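Local coordinates for encapsidation protein (Bacillus phage phi29, PDB 5HD9) that works as the ATPase of the phi29 DNA packaging motor, which drives the viral genome into the prohead, at residues A[20-25]-A[153-158]; A[25-30]-A[186-191]. All coordinates share one frame; numbering follows the deposited sequence.

Contact 1: A[20-25]-A[153-158]; sequences IGARGI and LSNAVS
The flat groups that receive the loop 20-25 are the carbonyls of Ser-154 and Ala-156 and the side-chain amide of Asn-155, and each is met differently. The amide turns its ND2 to Ala-22 O, but the modelled separation is implausibly short, which leaves its exact pose doubtful; the firmer part of this meeting is Asn-155 CB against Ala-22 O at 3.3 Å. Ala-22 N lies in the carbonyl plane of Ser-154 and uses a lone pair of its O at 3.1 Å, while Ala-22 CB sits 3.4 Å from the same oxygen. Ile-20 CA points its hydrogen at that oxygen too, so Ser-154 O receives both this C-H and the Ala-22 N-H. At Ala-156, Gly-21 N comes from above the carbonyl plane, 43° out of it, yet its bond to Ala-156 O is short at 2.8 Å and nearly straight at the hydrogen (163°). Ile-20 CB also meets Ala-156 O, at 3.4 Å. Farther along, Ile-20 CD1 touches Val-157 CG2 at 3.8 Å, the two side chains crossing at about a right angle. Within 153-158, Ser-154 OG accepts from Ala-156 N in an ST turn. Two main-chain N-H groups of the probable P-loop are thus spent on carbonyls of the loop that follows strand 149-153, which fixes the start of the P-loop against that segment.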
ATOM      1  N   ILE A  20       9.395  -2.418  -5.394  1.00 15.20           N
ATOM      2  CA  ILE A  20       9.355  -2.261  -6.844  1.00 17.80           C
ATOM      3  C   ILE A  20      10.002  -3.437  -7.566  1.00 21.67           C
ATOM      4  O   ILE A  20      10.681  -4.264  -6.955  1.00 21.64           O
ATOM      5  CB  ILE A  20      10.042  -0.950  -7.275  1.00 20.85           C
ATOM      6  CG1 ILE A  20      11.532  -0.971  -6.913  1.00 19.26           C
ATOM      7  CG2 ILE A  20       9.339   0.240  -6.621  1.00 21.56           C
ATOM      8  CD1 ILE A  20      12.298   0.251  -7.386  1.00 18.42           C
ATOM      9  N   GLY A  21       9.781  -3.506  -8.874  1.00 22.04           N
ATOM     10  CA  GLY A  21      10.201  -4.649  -9.660  1.00 26.11           C
ATOM     11  C   GLY A  21       9.380  -5.871  -9.299  1.00 29.42           C
ATOM     12  O   GLY A  21       9.681  -6.984  -9.729  1.00 32.84           O
ATOM     13  N   ALA A  22       8.344  -5.652  -8.494  1.00 30.42           N
ATOM     14  CA  ALA A  22       7.504  -6.725  -7.985  1.00 34.26           C
ATOM     15  C   ALA A  22       6.855  -7.494  -9.122  1.00 46.63           C
ATOM     16  O   ALA A  22       5.998  -6.969  -9.826  1.00 56.45           O
ATOM     17  CB  ALA A  22       6.437  -6.159  -7.051  1.00 28.16           C
ATOM     18  N   ARG A  23       7.263  -8.741  -9.309  1.00 44.38           N
ATOM     19  CA  ARG A  23       6.662  -9.565 -10.345  1.00 43.88           C
ATOM     20  C   ARG A  23       5.447 -10.284  -9.775  1.00 46.97           C
ATOM     21  O   ARG A  23       5.445 -10.718  -8.620  1.00 46.28           O
ATOM     22  CB  ARG A  23       7.692 -10.531 -10.919  1.00 41.03           C
ATOM     23  CG  ARG A  23       8.693  -9.804 -11.801  1.00 42.13           C
ATOM     24  CD  ARG A  23       9.936 -10.618 -12.077  1.00 42.75           C
ATOM     25  NE  ARG A  23       9.789 -11.486 -13.242  1.00 43.42           N
ATOM     26  CZ  ARG A  23      10.317 -12.703 -13.343  1.00 40.32           C
ATOM     27  NH1 ARG A  23      11.018 -13.218 -12.341  1.00 37.82           N
ATOM     28  NH2 ARG A  23      10.135 -13.412 -14.446  1.00 44.36           N
ATOM     29  N   GLY A  24       4.415 -10.386 -10.605  1.00 51.56           N
ATOM     30  CA  GLY A  24       3.066 -10.674 -10.158  1.00 52.96           C
ATOM     31  C   GLY A  24       2.866 -11.869  -9.252  1.00 52.70           C
ATOM     32  O   GLY A  24       3.275 -12.979  -9.589  1.00 59.21           O
ATOM     33  N   ILE A  25       2.268 -11.591  -8.089  1.00 46.13           N
ATOM     34  CA  ILE A  25       1.637 -12.576  -7.194  1.00 44.18           C
ATOM     35  C   ILE A  25       1.668 -12.081  -5.744  1.00 36.84           C
ATOM     36  O   ILE A  25       0.637 -11.683  -5.188  1.00 35.76           O
ATOM     37  CB  ILE A  25       2.275 -14.026  -7.259  1.00 51.23           C
ATOM     38  CG1 ILE A  25       1.463 -14.996  -6.381  1.00 50.82           C
ATOM     39  CG2 ILE A  25       3.800 -14.058  -6.932  1.00 36.34           C
ATOM     40  CD1 ILE A  25       2.211 -16.257  -5.930  1.00 41.23           C
ATOM     41  N   LEU A 153       3.518  -0.148  -3.875  1.00 14.32           N
ATOM     42  CA  LEU A 153       3.912  -1.302  -4.678  1.00 15.83           C
ATOM     43  C   LEU A 153       3.868  -0.998  -6.172  1.00 18.78           C
ATOM     44  O   LEU A 153       3.002  -0.257  -6.641  1.00 17.24           O
ATOM     45  CB  LEU A 153       2.999  -2.493  -4.390  1.00 16.00           C
ATOM     46  CG  LEU A 153       2.664  -2.822  -2.935  1.00 16.38           C
ATOM     47  CD1 LEU A 153       1.555  -3.858  -2.899  1.00 19.82           C
ATOM     48  CD2 LEU A 153       3.891  -3.325  -2.193  1.00 18.06           C
ATOM     49  N   SER A 154       4.792  -1.593  -6.919  1.00 15.50           N
ATOM     50  CA  SER A 154       4.780  -1.487  -8.374  1.00 16.82           C
ATOM     51  C   SER A 154       5.513  -2.650  -9.023  1.00 19.85           C
ATOM     52  O   SER A 154       6.517  -3.134  -8.498  1.00 20.79           O
ATOM     53  CB  SER A 154       5.409  -0.168  -8.825  1.00 17.71           C
ATOM     54  OG  SER A 154       5.473  -0.100 -10.240  1.00 17.72           O
ATOM     55  N   ASN A 155       5.002  -3.092 -10.169  1.00 20.69           N
ATOM     56  CA  ASN A 155       5.689  -4.085 -10.981  1.00 24.81           C
ATOM     57  C   ASN A 155       6.792  -3.417 -11.788  1.00 24.88           C
ATOM     58  O   ASN A 155       7.683  -4.079 -12.319  1.00 26.60           O
ATOM     59  CB  ASN A 155       4.712  -4.808 -11.914  1.00 31.39           C
ATOM     60  CG  ASN A 155       3.539  -5.431 -11.176  1.00 44.74           C
ATOM     61  OD1 ASN A 155       2.383  -5.186 -11.517  1.00 49.07           O
ATOM     62  ND2 ASN A 155       3.831  -6.244 -10.166  1.00 50.65           N
ATOM     63  N   ALA A 156       6.720  -2.093 -11.877  1.00 23.71           N
ATOM     64  CA  ALA A 156       7.728  -1.317 -12.580  1.00 24.37           C
ATOM     65  C   ALA A 156       8.916  -1.056 -11.675  1.00 24.36           C
ATOM     66  O   ALA A 156       8.885  -1.346 -10.479  1.00 24.08           O
ATOM     67  CB  ALA A 156       7.146  -0.005 -13.070  1.00 26.30           C
ATOM     68  N   VAL A 157       9.967  -0.500 -12.257  1.00 27.33           N
ATOM     69  CA  VAL A 157      11.170  -0.187 -11.510  1.00 31.26           C
ATOM     70  C   VAL A 157      11.757   1.082 -12.131  1.00 35.19           C
ATOM     71  O   VAL A 157      12.928   1.156 -12.491  1.00 41.59           O
ATOM     72  CB  VAL A 157      12.148  -1.403 -11.509  1.00 33.36           C
ATOM     73  CG1 VAL A 157      12.386  -1.908 -12.920  1.00 41.17           C
ATOM     74  CG2 VAL A 157      13.464  -1.103 -10.771  1.00 30.17           C
ATOM     75  N   SER A 158      10.890   2.081 -12.278  1.00 31.92           N
ATOM     76  CA  SER A 158      11.318   3.422 -12.642  1.00 31.25           C
ATOM     77  C   SER A 158      11.942   4.071 -11.420  1.00 26.57           C
ATOM     78  O   SER A 158      11.243   4.486 -10.497  1.00 21.11           O
ATOM     79  CB  SER A 158      10.147   4.260 -13.155  1.00 32.25           C
ATOM     80  OG  SER A 158      10.548   5.600 -13.383  1.00 34.44           O
TER

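Contact 2: A[25-30]-A[186-191]; sequences IGKSYA and EIPDSL
This is a small surface contact, centred on Lys-27, between a probable Walker A P-loop with the first turn of helix 26-42 and the loop that leaves strand 183-186. Ile-25 stands at the N-cap position, and Gly-26, Lys-27 and Ser-28 together with Gly-21 fit the Walker A signature, in keeping with the P-loop family. The two backbones keep their distance, Lys-27 CA and Pro-188 CA being 8.9 Å apart, so side chains do the bridging. Lys-27 carries most of it. Its side chain bends at chi2 (54°) and chi3 (67°), which curls the ammonium back over the loop instead of letting it run straight out. NZ gives a hydrogen bond to Arg-23 O inside the P-loop and another across the contact, Lys-27 NZ to Ser-190 OG, 3.1 Å. Both of these bonds go to protein atoms; in P-loop relatives the corresponding lysine contacts the phosphates, so it would probably have to rearrange on nucleotide binding. Nearer the backbone, Lys-27 CG approaches the ring of Pro-188 at its CG, 4.4 Å away, a loose apolar touch beside Val-19 of strand 16-19. Ser-28 turns elsewhere, to Asp-115 OD2 at the end of strand 109-115, consistent with the usual pairing of Walker A and Walker B residues. At the outer end the Ile-25 and Leu-191 side chains meet at a slant, Ile-25 CG2 against Leu-191 CD1 at 3.9 Å; that same Leu-191 CD1 lies 4.1 Å from Lys-27 NZ.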
ATOM      1  N   ILE A  25       2.268 -11.591  -8.089  1.00 46.13           N
ATOM      2  CA  ILE A  25       1.637 -12.576  -7.194  1.00 44.18           C
ATOM      3  C   ILE A  25       1.668 -12.081  -5.744  1.00 36.84           C
ATOM      4  O   ILE A  25       0.637 -11.683  -5.188  1.00 35.76           O
ATOM      5  CB  ILE A  25       2.275 -14.026  -7.259  1.00 51.23           C
ATOM      6  CG1 ILE A  25       1.463 -14.996  -6.381  1.00 50.82           C
ATOM      7  CG2 ILE A  25       3.800 -14.058  -6.932  1.00 36.34           C
ATOM      8  CD1 ILE A  25       2.211 -16.257  -5.930  1.00 41.23           C
ATOM      9  N   GLY A  26       2.856 -12.055  -5.154  1.00 23.78           N
ATOM     10  CA  GLY A  26       2.976 -12.163  -3.715  1.00 21.95           C
ATOM     11  C   GLY A  26       2.933 -10.851  -2.975  1.00 20.09           C
ATOM     12  O   GLY A  26       2.400 -10.770  -1.872  1.00 21.36           O
ATOM     13  N   LYS A  27       3.506  -9.828  -3.593  1.00 19.82           N
ATOM     14  CA  LYS A  27       3.660  -8.531  -2.962  1.00 22.25           C
ATOM     15  C   LYS A  27       2.284  -7.939  -2.670  1.00 17.88           C
ATOM     16  O   LYS A  27       1.993  -7.537  -1.543  1.00 16.62           O
ATOM     17  CB  LYS A  27       4.485  -7.597  -3.858  1.00 23.72           C
ATOM     18  CG  LYS A  27       5.999  -7.854  -3.848  1.00 32.24           C
ATOM     19  CD  LYS A  27       6.411  -9.298  -4.175  1.00 33.55           C
ATOM     20  CE  LYS A  27       6.103  -9.698  -5.614  1.00 30.06           C
ATOM     21  NZ  LYS A  27       7.036 -10.749  -6.121  1.00 30.93           N
ATOM     22  N   SER A  28       1.431  -7.915  -3.688  1.00 15.62           N
ATOM     23  CA  SER A  28       0.081  -7.384  -3.548  1.00 15.50           C
ATOM     24  C   SER A  28      -0.746  -8.262  -2.620  1.00 14.45           C
ATOM     25  O   SER A  28      -1.497  -7.767  -1.777  1.00 14.66           O
ATOM     26  CB  SER A  28      -0.594  -7.281  -4.915  1.00 20.71           C
ATOM     27  OG  SER A  28       0.053  -6.316  -5.724  1.00 24.53           O
ATOM     28  N   TYR A  29      -0.606  -9.569  -2.794  1.00 14.48           N
ATOM     29  CA  TYR A  29      -1.270 -10.543  -1.941  1.00 14.18           C
ATOM     30  C   TYR A  29      -0.871 -10.360  -0.479  1.00 13.44           C
ATOM     31  O   TYR A  29      -1.723 -10.270   0.403  1.00 13.57           O
ATOM     32  CB  TYR A  29      -0.926 -11.957  -2.406  1.00 14.76           C
ATOM     33  CG  TYR A  29      -1.569 -13.055  -1.590  1.00 16.89           C
ATOM     34  CD1 TYR A  29      -0.981 -13.518  -0.422  1.00 18.94           C
ATOM     35  CD2 TYR A  29      -2.755 -13.643  -2.003  1.00 20.44           C
ATOM     36  CE1 TYR A  29      -1.564 -14.525   0.321  1.00 23.75           C
ATOM     37  CE2 TYR A  29      -3.344 -14.650  -1.271  1.00 24.34           C
ATOM     38  CZ  TYR A  29      -2.746 -15.088  -0.111  1.00 28.30           C
ATOM     39  OH  TYR A  29      -3.338 -16.095   0.614  1.00 33.73           O
ATOM     40  N   ALA A  30       0.435 -10.315  -0.236  1.00 13.46           N
ATOM     41  CA  ALA A  30       0.966 -10.164   1.112  1.00 14.40           C
ATOM     42  C   ALA A  30       0.418  -8.913   1.790  1.00 14.35           C
ATOM     43  O   ALA A  30       0.164  -8.908   2.996  1.00 13.39           O
ATOM     44  CB  ALA A  30       2.486 -10.117   1.076  1.00 16.73           C
ATOM     45  N   GLU A 186      12.570  -1.472  -1.471  1.00 12.99           N
ATOM     46  CA  GLU A 186      12.860  -2.893  -1.621  1.00 14.22           C
ATOM     47  C   GLU A 186      12.708  -3.324  -3.074  1.00 14.18           C
ATOM     48  O   GLU A 186      11.726  -2.988  -3.729  1.00 14.07           O
ATOM     49  CB  GLU A 186      11.945  -3.746  -0.738  1.00 17.38           C
ATOM     50  CG  GLU A 186      12.330  -5.229  -0.741  1.00 17.85           C
ATOM     51  CD  GLU A 186      11.374  -6.091   0.049  1.00 18.98           C
ATOM     52  OE1 GLU A 186      10.236  -5.641   0.301  1.00 17.85           O
ATOM     53  OE2 GLU A 186      11.762  -7.221   0.419  1.00 18.62           O
ATOM     54  N   ILE A 187      13.694  -4.063  -3.568  1.00 13.86           N
ATOM     55  CA  ILE A 187      13.602  -4.699  -4.876  1.00 15.29           C
ATOM     56  C   ILE A 187      13.667  -6.209  -4.661  1.00 15.92           C
ATOM     57  O   ILE A 187      14.749  -6.792  -4.641  1.00 16.19           O
ATOM     58  CB  ILE A 187      14.722  -4.231  -5.824  1.00 18.86           C
ATOM     59  CG1 ILE A 187      14.620  -2.720  -6.042  1.00 19.25           C
ATOM     60  CG2 ILE A 187      14.615  -4.946  -7.165  1.00 22.00           C
ATOM     61  CD1 ILE A 187      15.835  -2.093  -6.685  1.00 21.14           C
ATOM     62  N   PRO A 188      12.502  -6.846  -4.469  1.00 17.28           N
ATOM     63  CA  PRO A 188      12.513  -8.273  -4.136  1.00 20.20           C
ATOM     64  C   PRO A 188      13.025  -9.141  -5.277  1.00 21.74           C
ATOM     65  O   PRO A 188      12.699  -8.894  -6.437  1.00 24.98           O
ATOM     66  CB  PRO A 188      11.040  -8.586  -3.842  1.00 21.44           C
ATOM     67  CG  PRO A 188      10.365  -7.266  -3.678  1.00 21.88           C
ATOM     68  CD  PRO A 188      11.132  -6.307  -4.517  1.00 20.08           C
ATOM     69  N   ASP A 189      13.823 -10.144  -4.933  1.00 23.91           N
ATOM     70  CA  ASP A 189      14.296 -11.132  -5.895  1.00 31.87           C
ATOM     71  C   ASP A 189      13.585 -12.454  -5.633  1.00 30.10           C
ATOM     72  O   ASP A 189      14.166 -13.531  -5.777  1.00 33.95           O
ATOM     73  CB  ASP A 189      15.816 -11.302  -5.792  1.00 41.06           C
ATOM     74  CG  ASP A 189      16.278 -11.581  -4.372  1.00 46.11           C
ATOM     75  OD1 ASP A 189      16.061 -12.709  -3.881  1.00 47.84           O
ATOM     76  OD2 ASP A 189      16.863 -10.673  -3.746  1.00 47.63           O
ATOM     77  N   SER A 190      12.312 -12.355  -5.257  1.00 29.96           N
ATOM     78  CA  SER A 190      11.564 -13.493  -4.729  1.00 33.86           C
ATOM     79  C   SER A 190      11.323 -14.597  -5.757  1.00 32.28           C
ATOM     80  O   SER A 190      11.320 -15.780  -5.404  1.00 34.26           O
ATOM     81  CB  SER A 190      10.219 -13.015  -4.164  1.00 39.82           C
ATOM     82  OG  SER A 190       9.464 -12.309  -5.134  1.00 41.70           O
ATOM     83  N   LEU A 191      11.124 -14.218  -7.017  1.00 27.87           N
ATOM     84  CA  LEU A 191      10.759 -15.183  -8.052  1.00 30.02           C
ATOM     85  C   LEU A 191      11.935 -15.548  -8.963  1.00 29.57           C
ATOM     86  O   LEU A 191      11.748 -16.155 -10.019  1.00 31.14           O
ATOM     87  CB  LEU A 191       9.587 -14.642  -8.876  1.00 31.91           C
ATOM     88  CG  LEU A 191       8.300 -14.452  -8.058  1.00 36.24           C
ATOM     89  CD1 LEU A 191       7.206 -13.784  -8.875  1.00 40.57           C
ATOM     90  CD2 LEU A 191       7.799 -15.779  -7.499  1.00 36.87           C
TER

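In the fold
Contacts 1 and 2 touch the probable P-loop from the loops of two neighbouring strands: segment 153-158 continues from strand 149-153 on one flank of strand 16-19, and segment 186-191 continues from strand 183-186 on the other. Their centres lie about 8 Å apart, and they share Ile-25. The strand pairing continues between them, with Ile-20 N 2.9 Å from Glu-186 O, a probable hydrogen bond. Ala-22 CB of contact 1 packs against Lys-27 CG of contact 2 at 3.6 Å, while Arg-23 O approaches Leu-191 CD1 at 3.5 Å. Both contacts therefore border the loop expected to hold the nucleotide phosphates.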